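Local coordinates for invasion protein InvA (Salmonella enterica, PDB 2X49) that serves in the type III secretion export apparatus with which the bacterium invades intestinal epithelial cells, this chain being the C-terminal domain of the export protein, at residues A[6-14]-A[60-68]; A[233-241]-A[283-291]. All coordinates share one frame; numbering follows the deposited sequence.

Interaction 1 (A[6-14]-A[60-68]); sequences ETVPLILLV and VLLINEIRV
Leu12 and Leu61 meet as a non-hydrogen-bonded pair of two antiparallel strands, 10-14 and 58-63. Leu12 CD2 lies 3.7 Å from Leu61 CD1, so the branch ends touch although both CB atoms point off the sheet. Leu61 reaches there with CG anti to its backbone N (chi1 169°). The flanking pairs, Ile11 with Leu62 and Leu13 with Val60, are hydrogen-bonded and carry their side chains on the other face. Each has two backbone bonds; the shortest, from Leu13 N to Val60 O, is 2.8 Å. Leu13 and Val60 lie side by side, CB to CB 4.0 Å. This middle is tightly packed and buried.

The solvent side is the type I' turn Ile63 to Ile66, whose Asn64 and Glu65 are exposed; Ile63 itself is buried. Leu10 still packs its CD2 on Ile63 CG1, but within this contact Pro9 O reaches the turn through two waters. Water 2 donates to Pro9 O at 2.7 Å and accepts from Asn64 N. Water 1 bridges Pro9 O to Glu65 N, which donates to it at 2.8 Å, and gives a weak bond to Leu62 O. Asn64 sets OD1 3.3 Å from Val8 CG2, while its ND2 bonds to Glu143. Glu65 lays its CG against Ile11 CD1. Beyond the turn, the bent Arg67 chain brings NH2 to 3.6 Å from Leu13 CD1, the side chains crossing at about a right angle.

Strand 46-50 runs parallel to 10-14 on its other edge, and 66-72 flanks 58-63, making a mixed four-stranded sheet. Helix 125-139 packs on the face of Leu10, Leu12 and Leu61 through Leu137, Leu133 and Thr136.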
ATOM      1  N   GLU A   6       6.166  19.024 -10.034  1.00 21.45           N
ATOM      2  CA  GLU A   6       6.110  20.494  -9.945  1.00 21.75           C
ATOM      3  C   GLU A   6       4.891  21.102 -10.624  1.00 22.25           C
ATOM      4  O   GLU A   6       4.513  22.226 -10.343  1.00 23.41           O
ATOM      5  CB  GLU A   6       7.407  21.158 -10.448  1.00 21.89           C
ATOM      6  CG  GLU A   6       8.536  21.061  -9.419  1.00 20.98           C
ATOM      7  CD  GLU A   6       9.861  21.702  -9.843  1.00 21.82           C
ATOM      8  OE1 GLU A   6       9.949  22.362 -10.906  1.00 21.40           O
ATOM      9  OE2 GLU A   6      10.849  21.533  -9.089  1.00 23.08           O
ATOM     10  N   THR A   7       4.278  20.350 -11.514  1.00 22.01           N
ATOM     11  CA  THR A   7       3.215  20.920 -12.359  1.00 21.99           C
ATOM     12  C   THR A   7       1.848  20.381 -12.022  1.00 21.88           C
ATOM     13  O   THR A   7       0.843  20.771 -12.616  1.00 21.84           O
ATOM     14  CB  THR A   7       3.497  20.735 -13.878  1.00 22.60           C
ATOM     15  OG1 THR A   7       3.524  19.345 -14.211  1.00 23.99           O
ATOM     16  CG2 THR A   7       4.828  21.365 -14.265  1.00 22.73           C
ATOM     17  N   VAL A   8       1.836  19.480 -11.050  1.00 20.78           N
ATOM     18  CA  VAL A   8       0.642  18.686 -10.761  1.00 21.77           C
ATOM     19  C   VAL A   8       0.317  18.567  -9.270  1.00 20.21           C
ATOM     20  O   VAL A   8       0.401  17.486  -8.702  1.00 21.54           O
ATOM     21  CB  VAL A   8       0.761  17.237 -11.300  1.00 22.01           C
ATOM     22  CG1 VAL A   8       1.977  16.499 -10.682  1.00 23.37           C
ATOM     23  CG2 VAL A   8      -0.544  16.470 -11.019  1.00 24.52           C
ATOM     24  N   PRO A   9      -0.128  19.651  -8.646  1.00 20.36           N
ATOM     25  CA  PRO A   9      -0.429  19.530  -7.195  1.00 19.97           C
ATOM     26  C   PRO A   9      -1.564  18.631  -6.817  1.00 18.06           C
ATOM     27  O   PRO A   9      -2.514  18.419  -7.547  1.00 17.09           O
ATOM     28  CB  PRO A   9      -0.782  20.961  -6.790  1.00 20.32           C
ATOM     29  CG  PRO A   9      -1.217  21.612  -8.102  1.00 20.12           C
ATOM     30  CD  PRO A   9      -0.403  20.992  -9.169  1.00 21.33           C
ATOM     31  N   LEU A  10      -1.409  18.062  -5.653  1.00 17.73           N
ATOM     32  CA  LEU A  10      -2.460  17.264  -5.035  1.00 17.01           C
ATOM     33  C   LEU A  10      -3.398  18.224  -4.340  1.00 16.78           C
ATOM     34  O   LEU A  10      -2.964  19.248  -3.845  1.00 18.49           O
ATOM     35  CB  LEU A  10      -1.853  16.318  -3.991  1.00 17.19           C
ATOM     36  CG  LEU A  10      -0.889  15.267  -4.513  1.00 16.24           C
ATOM     37  CD1 LEU A  10      -0.153  14.661  -3.339  1.00 15.88           C
ATOM     38  CD2 LEU A  10      -1.603  14.242  -5.328  1.00 13.85           C
ATOM     39  N   ILE A  11      -4.682  17.901  -4.301  1.00 15.31           N
ATOM     40  CA  ILE A  11      -5.667  18.757  -3.627  1.00 14.94           C
ATOM     41  C   ILE A  11      -6.423  17.894  -2.635  1.00 15.92           C
ATOM     42  O   ILE A  11      -6.831  16.794  -2.956  1.00 15.97           O
ATOM     43  CB  ILE A  11      -6.668  19.429  -4.586  1.00 15.40           C
ATOM     44  CG1 ILE A  11      -5.946  20.332  -5.559  1.00 13.84           C
ATOM     45  CG2 ILE A  11      -7.753  20.234  -3.782  1.00 15.75           C
ATOM     46  CD1 ILE A  11      -6.795  20.824  -6.736  1.00 18.61           C
ATOM     47  N   LEU A  12      -6.515  18.380  -1.407  1.00 16.00           N
ATOM     48  CA  LEU A  12      -7.396  17.763  -0.392  1.00 17.52           C
ATOM     49  C   LEU A  12      -8.568  18.690  -0.147  1.00 17.27           C
ATOM     50  O   LEU A  12      -8.394  19.824   0.237  1.00 17.97           O
ATOM     51  CB  LEU A  12      -6.665  17.542   0.916  1.00 18.23           C
ATOM     52  CG  LEU A  12      -5.412  16.699   0.878  1.00 20.10           C
ATOM     53  CD1 LEU A  12      -4.675  16.609   2.225  1.00 21.01           C
ATOM     54  CD2 LEU A  12      -5.765  15.323   0.434  1.00 19.33           C
ATOM     55  N   LEU A  13      -9.751  18.209  -0.428  1.00 15.96           N
ATOM     56  CA  LEU A  13     -10.983  18.968  -0.074  1.00 16.48           C
ATOM     57  C   LEU A  13     -11.286  18.570   1.375  1.00 16.43           C
ATOM     58  O   LEU A  13     -11.363  17.413   1.713  1.00 17.89           O
ATOM     59  CB  LEU A  13     -12.161  18.617  -0.970  1.00 17.55           C
ATOM     60  CG  LEU A  13     -12.016  18.768  -2.495  1.00 16.79           C
ATOM     61  CD1 LEU A  13     -13.298  18.425  -3.190  1.00 18.52           C
ATOM     62  CD2 LEU A  13     -11.479  20.166  -2.835  1.00 17.71           C
ATOM     63  N   VAL A  14     -11.423  19.589   2.213  1.00 16.47           N
ATOM     64  CA  VAL A  14     -11.632  19.444   3.660  1.00 17.65           C
ATOM     65  C   VAL A  14     -12.858  20.249   4.098  1.00 16.79           C
ATOM     66  O   VAL A  14     -13.292  21.153   3.421  1.00 16.98           O
ATOM     67  CB  VAL A  14     -10.369  19.887   4.448  1.00 18.16           C
ATOM     68  CG1 VAL A  14      -9.117  19.120   3.906  1.00 21.22           C
ATOM     69  CG2 VAL A  14     -10.162  21.391   4.345  1.00 18.78           C
ATOM     70  N   VAL A  60     -11.728  14.637   0.813  1.00 14.80           N
ATOM     71  CA  VAL A  60     -11.541  14.125  -0.555  1.00 15.37           C
ATOM     72  C   VAL A  60     -10.182  14.424  -1.134  1.00 13.74           C
ATOM     73  O   VAL A  60      -9.633  15.525  -1.089  1.00 15.05           O
ATOM     74  CB  VAL A  60     -12.603  14.730  -1.532  1.00 13.99           C
ATOM     75  CG1 VAL A  60     -12.617  14.014  -2.947  1.00 15.33           C
ATOM     76  CG2 VAL A  60     -13.986  14.660  -0.940  1.00 14.80           C
ATOM     77  N   LEU A  61      -9.625  13.385  -1.728  1.00 14.59           N
ATOM     78  CA  LEU A  61      -8.349  13.508  -2.428  1.00 13.95           C
ATOM     79  C   LEU A  61      -8.588  13.618  -3.918  1.00 13.01           C
ATOM     80  O   LEU A  61      -9.185  12.747  -4.521  1.00 12.90           O
ATOM     81  CB  LEU A  61      -7.438  12.286  -2.089  1.00 13.17           C
ATOM     82  CG  LEU A  61      -6.175  12.177  -2.962  1.00 14.42           C
ATOM     83  CD1 LEU A  61      -5.226  13.317  -2.674  1.00 19.22           C
ATOM     84  CD2 LEU A  61      -5.536  10.792  -2.756  1.00 18.75           C
ATOM     85  N   LEU A  62      -8.054  14.685  -4.501  1.00 13.82           N
ATOM     86  CA  LEU A  62      -8.021  14.892  -5.949  1.00 14.73           C
ATOM     87  C   LEU A  62      -6.586  14.786  -6.449  1.00 15.00           C
ATOM     88  O   LEU A  62      -5.628  15.351  -5.922  1.00 15.24           O
ATOM     89  CB  LEU A  62      -8.537  16.270  -6.380  1.00 15.13           C
ATOM     90  CG  LEU A  62      -9.833  16.757  -5.809  1.00 18.33           C
ATOM     91  CD1 LEU A  62     -10.178  18.109  -6.477  1.00 17.82           C
ATOM     92  CD2 LEU A  62     -10.910  15.695  -5.980  1.00 22.32           C
ATOM     93  N   ILE A  63      -6.469  13.980  -7.486  1.00 15.55           N
ATOM     94  CA  ILE A  63      -5.246  13.883  -8.275  1.00 18.13           C
ATOM     95  C   ILE A  63      -5.601  14.314  -9.695  1.00 18.50           C
ATOM     96  O   ILE A  63      -6.566  13.860 -10.320  1.00 17.28           O
ATOM     97  CB  ILE A  63      -4.629  12.438  -8.231  1.00 18.10           C
ATOM     98  CG1 ILE A  63      -4.391  11.961  -6.802  1.00 21.09           C
ATOM     99  CG2 ILE A  63      -3.333  12.371  -9.126  1.00 19.23           C
ATOM    100  CD1 ILE A  63      -3.903  10.444  -6.685  1.00 21.39           C
ATOM    101  N   ASN A  64      -4.862  15.280 -10.187  1.00 21.06           N
ATOM    102  CA  ASN A  64      -5.148  15.868 -11.493  1.00 21.89           C
ATOM    103  C   ASN A  64      -6.501  16.519 -11.512  1.00 21.53           C
ATOM    104  O   ASN A  64      -7.225  16.545 -12.519  1.00 21.04           O
ATOM    105  CB  ASN A  64      -5.135  14.805 -12.598  1.00 23.33           C
ATOM    106  CG  ASN A  64      -3.785  14.201 -12.799  1.00 25.92           C
ATOM    107  OD1 ASN A  64      -2.768  14.918 -12.887  1.00 31.76           O
ATOM    108  ND2 ASN A  64      -3.746  12.864 -12.921  1.00 30.51           N
ATOM    109  N   GLU A  65      -6.849  17.019 -10.343  1.00 21.77           N
ATOM    110  CA  GLU A  65      -8.106  17.755 -10.143  1.00 22.22           C
ATOM    111  C   GLU A  65      -9.326  16.844 -10.294  1.00 21.41           C
ATOM    112  O   GLU A  65     -10.473  17.283 -10.378  1.00 21.53           O
ATOM    113  CB  GLU A  65      -8.226  18.973 -11.076  1.00 23.75           C
ATOM    114  CG  GLU A  65      -7.674  20.234 -10.428  1.00 26.54           C
ATOM    115  CD  GLU A  65      -7.753  21.479 -11.333  1.00 29.72           C
ATOM    116  OE1 GLU A  65      -8.792  21.713 -12.010  1.00 34.15           O
ATOM    117  OE2 GLU A  65      -6.749  22.230 -11.377  1.00 33.86           O
ATOM    118  N   ILE A  66      -9.033  15.551 -10.336  1.00 19.35           N
ATOM    119  CA  ILE A  66     -10.099  14.535 -10.406  1.00 18.97           C
ATOM    120  C   ILE A  66     -10.266  13.812  -9.078  1.00 18.47           C
ATOM    121  O   ILE A  66      -9.310  13.473  -8.469  1.00 17.21           O
ATOM    122  CB  ILE A  66      -9.769  13.521 -11.515  1.00 18.57           C
ATOM    123  CG1 ILE A  66      -9.664  14.247 -12.868  1.00 19.17           C
ATOM    124  CG2 ILE A  66     -10.816  12.435 -11.591  1.00 20.06           C
ATOM    125  CD1 ILE A  66      -9.170  13.361 -14.002  1.00 21.43           C
ATOM    126  N   ARG A  67     -11.491  13.641  -8.619  1.00 19.04           N
ATOM    127  CA  ARG A  67     -11.733  12.929  -7.356  1.00 20.61           C
ATOM    128  C   ARG A  67     -11.250  11.508  -7.500  1.00 20.62           C
ATOM    129  O   ARG A  67     -11.633  10.802  -8.427  1.00 21.24           O
ATOM    130  CB  ARG A  67     -13.220  12.928  -6.997  1.00 21.27           C
ATOM    131  CG  ARG A  67     -13.738  14.279  -6.577  1.00 24.85           C
ATOM    132  CD  ARG A  67     -15.258  14.357  -6.672  1.00 29.98           C
ATOM    133  NE  ARG A  67     -15.813  15.018  -5.500  1.00 33.66           N
ATOM    134  CZ  ARG A  67     -15.793  16.331  -5.290  1.00 37.68           C
ATOM    135  NH1 ARG A  67     -15.236  17.152  -6.180  1.00 37.90           N
ATOM    136  NH2 ARG A  67     -16.336  16.820  -4.182  1.00 39.47           N
ATOM    137  N   VAL A  68     -10.410  11.109  -6.568  1.00 19.84           N
ATOM    138  CA  VAL A  68      -9.829   9.744  -6.521  1.00 20.82           C
ATOM    139  C   VAL A  68     -10.436   8.902  -5.408  1.00 20.87           C
ATOM    140  O   VAL A  68     -10.816   7.738  -5.571  1.00 22.04           O
ATOM    141  CB  VAL A  68      -8.312   9.825  -6.356  1.00 21.28           C
ATOM    142  CG1 VAL A  68      -7.733   8.528  -5.845  1.00 25.18           C
ATOM    143  CG2 VAL A  68      -7.681  10.220  -7.723  1.00 21.80           C
TER
HETATM  144  O   HOH W   1      -5.504  17.511  -7.945  1.00 18.98           O
HETATM  145  O   HOH W   2      -2.456  15.875  -8.577  1.00 23.82           O

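Interaction 2 (A[233-241]-A[283-291]); sequences GGELRAVMV and LLIAHKDLV
Val291 pairs with Ala238 in a parallel bridge that starts strand 291-294 beside strand 236-240. Val291 N donates to Arg237 O at 3.1 Å, and its O receives Val239 N in a straighter bond of 2.9 Å (168° at the hydrogen). Val291 CG2 sits between its own N and carbonyl carbon. That position turns it to Leu236 CD1, at 4.0 Å, and to Ala238 CB.

On the other face, Val239 CG2 is shared by two leucines. Leu283 CD1 meets it tip to tip, and Leu290 CD1 comes in obliquely, each at 4.1 Å. The second branch of Leu290, CD2, lies 3.8 Å from Arg237 CB.

Chi2 179° and chi3 172° keep Arg237 straight. NH1 thereby reaches water 3, and CD lies 3.8 Å from Ile285 CD1, the side chains crossing at about a right angle. Water 3 lies in the guanidinium plane at its edge; it accepts from NH1 and donates to Asp289 O at 2.6 Å. Glu235 CG covers part of one guanidinium face. The carboxylate of Asp289 is turned to salt bridges with Arg79 and Arg123 and to a weak bond from Lys288 NZ.

Strand 236-240 lies between 291-294 and 327-332 in a parallel four-stranded sheet. Ile330 of 327-332 touches both Val239 and Leu290. The 3-10 segment 287-289 leads into strand 291-294, and Ala286 and Lys288 rest on Tyr104 of strand 102-107.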
ATOM      1  N   GLY A 233       5.791  -1.886  13.523  1.00 20.99           N
ATOM      2  CA  GLY A 233       6.487  -2.258  14.755  1.00 21.27           C
ATOM      3  C   GLY A 233       5.631  -3.209  15.551  1.00 21.08           C
ATOM      4  O   GLY A 233       5.908  -3.537  16.708  1.00 21.96           O
ATOM      5  N   GLY A 234       4.572  -3.629  14.884  1.00 20.60           N
ATOM      6  CA  GLY A 234       3.569  -4.541  15.462  1.00 20.18           C
ATOM      7  C   GLY A 234       3.485  -5.890  14.789  1.00 19.78           C
ATOM      8  O   GLY A 234       4.325  -6.281  13.987  1.00 20.48           O
ATOM      9  N   GLU A 235       2.422  -6.590  15.126  1.00 18.75           N
ATOM     10  CA  GLU A 235       2.194  -7.922  14.580  1.00 17.86           C
ATOM     11  C   GLU A 235       1.695  -7.763  13.140  1.00 17.00           C
ATOM     12  O   GLU A 235       1.050  -6.783  12.777  1.00 17.24           O
ATOM     13  CB  GLU A 235       1.222  -8.738  15.448  1.00 18.22           C
ATOM     14  CG  GLU A 235      -0.228  -8.612  15.057  1.00 20.73           C
ATOM     15  CD  GLU A 235      -1.144  -9.459  15.919  1.00 24.58           C
ATOM     16  OE1 GLU A 235      -0.653 -10.067  16.888  1.00 23.70           O
ATOM     17  OE2 GLU A 235      -2.362  -9.521  15.618  1.00 28.33           O
ATOM     18  N   LEU A 236       2.061  -8.718  12.315  1.00 15.30           N
ATOM     19  CA  LEU A 236       1.529  -8.763  10.952  1.00 14.47           C
ATOM     20  C   LEU A 236       0.171  -9.445  10.940  1.00 14.14           C
ATOM     21  O   LEU A 236       0.022 -10.601  11.346  1.00 14.34           O
ATOM     22  CB  LEU A 236       2.498  -9.500  10.035  1.00 15.45           C
ATOM     23  CG  LEU A 236       2.191  -9.530   8.561  1.00 14.85           C
ATOM     24  CD1 LEU A 236       2.402  -8.139   7.966  1.00 17.61           C
ATOM     25  CD2 LEU A 236       3.087 -10.534   7.866  1.00 17.42           C
ATOM     26  N   ARG A 237      -0.829  -8.717  10.469  1.00 13.87           N
ATOM     27  CA  ARG A 237      -2.199  -9.253  10.366  1.00 14.49           C
ATOM     28  C   ARG A 237      -2.421  -9.725   8.944  1.00 15.44           C
ATOM     29  O   ARG A 237      -2.227  -8.964   8.026  1.00 16.30           O
ATOM     30  CB  ARG A 237      -3.247  -8.205  10.760  1.00 14.19           C
ATOM     31  CG  ARG A 237      -2.978  -7.614  12.106  1.00 14.68           C
ATOM     32  CD  ARG A 237      -3.962  -6.555  12.542  1.00 13.82           C
ATOM     33  NE  ARG A 237      -3.666  -6.242  13.938  1.00 15.12           N
ATOM     34  CZ  ARG A 237      -2.869  -5.260  14.343  1.00 14.92           C
ATOM     35  NH1 ARG A 237      -2.328  -4.423  13.474  1.00 15.44           N
ATOM     36  NH2 ARG A 237      -2.627  -5.102  15.628  1.00 15.90           N
ATOM     37  N   ALA A 238      -2.822 -10.981   8.815  1.00 14.61           N
ATOM     38  CA  ALA A 238      -2.892 -11.696   7.527  1.00 15.70           C
ATOM     39  C   ALA A 238      -4.116 -12.549   7.345  1.00 14.96           C
ATOM     40  O   ALA A 238      -4.735 -13.018   8.278  1.00 14.51           O
ATOM     41  CB  ALA A 238      -1.638 -12.583   7.370  1.00 14.81           C
ATOM     42  N   VAL A 239      -4.447 -12.657   6.063  1.00 16.66           N
ATOM     43  CA  VAL A 239      -5.378 -13.649   5.511  1.00 15.70           C
ATOM     44  C   VAL A 239      -4.578 -14.607   4.632  1.00 14.78           C
ATOM     45  O   VAL A 239      -3.771 -14.215   3.814  1.00 16.87           O
ATOM     46  CB  VAL A 239      -6.484 -12.952   4.698  1.00 16.71           C
ATOM     47  CG1 VAL A 239      -7.351 -13.976   3.945  1.00 18.25           C
ATOM     48  CG2 VAL A 239      -7.344 -12.033   5.601  1.00 17.33           C
ATOM     49  N   MET A 240      -4.791 -15.897   4.808  1.00 15.03           N
ATOM     50  CA  MET A 240      -4.016 -16.897   4.050  1.00 15.59           C
ATOM     51  C   MET A 240      -4.843 -17.353   2.878  1.00 14.49           C
ATOM     52  O   MET A 240      -6.034 -17.519   2.993  1.00 14.95           O
ATOM     53  CB  MET A 240      -3.676 -18.070   4.957  1.00 15.98           C
ATOM     54  CG  MET A 240      -2.821 -19.166   4.313  1.00 19.22           C
ATOM     55  SD  MET A 240      -1.642 -19.765   5.526  1.00 30.54           S
ATOM     56  CE  MET A 240      -0.785 -18.212   5.754  1.00 26.96           C
ATOM     57  N   VAL A 241      -4.196 -17.530   1.757  1.00 13.95           N
ATOM     58  CA  VAL A 241      -4.827 -18.148   0.574  1.00 14.78           C
ATOM     59  C   VAL A 241      -4.738 -19.680   0.740  1.00 14.61           C
ATOM     60  O   VAL A 241      -3.697 -20.240   1.017  1.00 14.41           O
ATOM     61  CB  VAL A 241      -4.150 -17.704  -0.752  1.00 15.29           C
ATOM     62  CG1 VAL A 241      -4.870 -18.299  -1.950  1.00 16.68           C
ATOM     63  CG2 VAL A 241      -4.079 -16.170  -0.861  1.00 18.94           C
ATOM     64  N   LEU A 283     -14.964  -9.851   7.286  1.00 19.10           N
ATOM     65  CA  LEU A 283     -13.750  -9.319   8.004  1.00 19.17           C
ATOM     66  C   LEU A 283     -14.032  -7.992   8.686  1.00 18.73           C
ATOM     67  O   LEU A 283     -14.734  -7.121   8.140  1.00 19.29           O
ATOM     68  CB  LEU A 283     -12.546  -9.134   7.093  1.00 19.54           C
ATOM     69  CG  LEU A 283     -12.117 -10.383   6.362  1.00 22.51           C
ATOM     70  CD1 LEU A 283     -10.913 -10.093   5.516  1.00 20.16           C
ATOM     71  CD2 LEU A 283     -11.882 -11.456   7.434  1.00 25.36           C
ATOM     72  N   LEU A 284     -13.459  -7.848   9.879  1.00 17.10           N
ATOM     73  CA  LEU A 284     -13.640  -6.635  10.704  1.00 16.42           C
ATOM     74  C   LEU A 284     -12.399  -5.767  10.822  1.00 16.16           C
ATOM     75  O   LEU A 284     -12.429  -4.705  11.498  1.00 16.40           O
ATOM     76  CB  LEU A 284     -14.102  -6.984  12.116  1.00 16.52           C
ATOM     77  CG  LEU A 284     -15.421  -7.712  12.232  1.00 14.97           C
ATOM     78  CD1 LEU A 284     -15.734  -7.898  13.715  1.00 17.35           C
ATOM     79  CD2 LEU A 284     -16.546  -6.925  11.557  1.00 16.51           C
ATOM     80  N   ILE A 285     -11.335  -6.243  10.201  1.00 15.93           N
ATOM     81  CA  ILE A 285     -10.110  -5.461  10.020  1.00 16.28           C
ATOM     82  C   ILE A 285     -10.048  -4.954   8.561  1.00 16.87           C
ATOM     83  O   ILE A 285     -10.198  -5.710   7.623  1.00 18.40           O
ATOM     84  CB  ILE A 285      -8.879  -6.275  10.409  1.00 17.12           C
ATOM     85  CG1 ILE A 285      -8.985  -6.645  11.902  1.00 19.17           C
ATOM     86  CG2 ILE A 285      -7.618  -5.524  10.147  1.00 18.23           C
ATOM     87  CD1 ILE A 285      -7.716  -7.284  12.421  1.00 21.35           C
ATOM     88  N   ALA A 286      -9.883  -3.646   8.404  1.00 15.81           N
ATOM     89  CA  ALA A 286      -9.839  -3.019   7.052  1.00 15.49           C
ATOM     90  C   ALA A 286      -8.728  -3.604   6.205  1.00 15.63           C
ATOM     91  O   ALA A 286      -7.678  -3.969   6.691  1.00 14.88           O
ATOM     92  CB  ALA A 286      -9.635  -1.524   7.159  1.00 15.24           C
ATOM     93  N   HIS A 287      -8.976  -3.655   4.908  1.00 14.11           N
ATOM     94  CA  HIS A 287      -8.027  -4.282   3.975  1.00 15.93           C
ATOM     95  C   HIS A 287      -6.660  -3.659   3.960  1.00 14.98           C
ATOM     96  O   HIS A 287      -5.683  -4.394   3.789  1.00 16.19           O
ATOM     97  CB  HIS A 287      -8.596  -4.345   2.547  1.00 16.06           C
ATOM     98  CG  HIS A 287      -9.878  -5.101   2.478  1.00 20.32           C
ATOM     99  ND1 HIS A 287     -10.714  -5.070   1.379  1.00 24.20           N
ATOM    100  CD2 HIS A 287     -10.497  -5.864   3.410  1.00 21.50           C
ATOM    101  CE1 HIS A 287     -11.788  -5.801   1.637  1.00 28.12           C
ATOM    102  NE2 HIS A 287     -11.681  -6.293   2.862  1.00 24.32           N
ATOM    103  N   LYS A 288      -6.577  -2.335   4.142  1.00 15.02           N
ATOM    104  CA  LYS A 288      -5.256  -1.665   4.104  1.00 15.74           C
ATOM    105  C   LYS A 288      -4.382  -2.094   5.251  1.00 15.30           C
ATOM    106  O   LYS A 288      -3.181  -1.880   5.221  1.00 17.03           O
ATOM    107  CB  LYS A 288      -5.317  -0.138   4.106  1.00 14.72           C
ATOM    108  CG  LYS A 288      -5.986   0.454   5.262  1.00 15.17           C
ATOM    109  CD  LYS A 288      -5.963   2.009   5.215  1.00 17.17           C
ATOM    110  CE  LYS A 288      -6.600   2.605   6.450  1.00 18.03           C
ATOM    111  NZ  LYS A 288      -5.659   2.426   7.589  1.00 20.85           N
ATOM    112  N   ASP A 289      -5.000  -2.714   6.248  1.00 14.48           N
ATOM    113  CA  ASP A 289      -4.317  -3.109   7.511  1.00 14.75           C
ATOM    114  C   ASP A 289      -4.007  -4.595   7.561  1.00 14.66           C
ATOM    115  O   ASP A 289      -3.536  -5.157   8.598  1.00 16.28           O
ATOM    116  CB  ASP A 289      -5.144  -2.668   8.731  1.00 14.33           C
ATOM    117  CG  ASP A 289      -5.209  -1.124   8.871  1.00 17.37           C
ATOM    118  OD1 ASP A 289      -4.146  -0.463   8.982  1.00 21.36           O
ATOM    119  OD2 ASP A 289      -6.333  -0.565   8.879  1.00 20.57           O
ATOM    120  N   LEU A 290      -4.305  -5.236   6.460  1.00 14.70           N
ATOM    121  CA  LEU A 290      -4.068  -6.683   6.226  1.00 16.62           C
ATOM    122  C   LEU A 290      -3.084  -6.924   5.128  1.00 17.90           C
ATOM    123  O   LEU A 290      -2.827  -6.061   4.324  1.00 18.82           O
ATOM    124  CB  LEU A 290      -5.374  -7.377   5.822  1.00 17.75           C
ATOM    125  CG  LEU A 290      -6.460  -7.491   6.886  1.00 18.16           C
ATOM    126  CD1 LEU A 290      -7.810  -8.042   6.364  1.00 20.19           C
ATOM    127  CD2 LEU A 290      -6.015  -8.275   8.136  1.00 18.15           C
ATOM    128  N   VAL A 291      -2.584  -8.153   5.085  1.00 17.77           N
ATOM    129  CA  VAL A 291      -1.962  -8.656   3.851  1.00 18.87           C
ATOM    130  C   VAL A 291      -2.504 -10.018   3.544  1.00 18.66           C
ATOM    131  O   VAL A 291      -2.901 -10.788   4.431  1.00 18.14           O
ATOM    132  CB  VAL A 291      -0.418  -8.696   3.923  1.00 19.28           C
ATOM    133  CG1 VAL A 291       0.157  -7.231   4.037  1.00 19.87           C
ATOM    134  CG2 VAL A 291       0.053  -9.596   5.063  1.00 20.28           C
TER
HETATM  135  O   HOH W   3      -1.968  -4.079  10.431  1.00 30.01           O

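In the fold
From the N terminus, interaction 1 comes first. Strand 10-14 is followed by helices 16-24 and 27-39 and strand 46-50 before the chain returns at 60-68, closing a loop of 45 residues. A long course through the second, antiparallel sheet and many helices follows. Interaction 2 then closes a loop of 41 residues, which holds helices 243-252 and 266-280. The two loops are in series; they neither nest nor cross. The centres of interactions 1 and 2 lie about 28 Å apart, on opposite sides of the chain's centre, and the two do not touch. Interaction 1 joins strands of the mixed sheet near the N terminus, and interaction 2 those of the parallel C-terminal sheet.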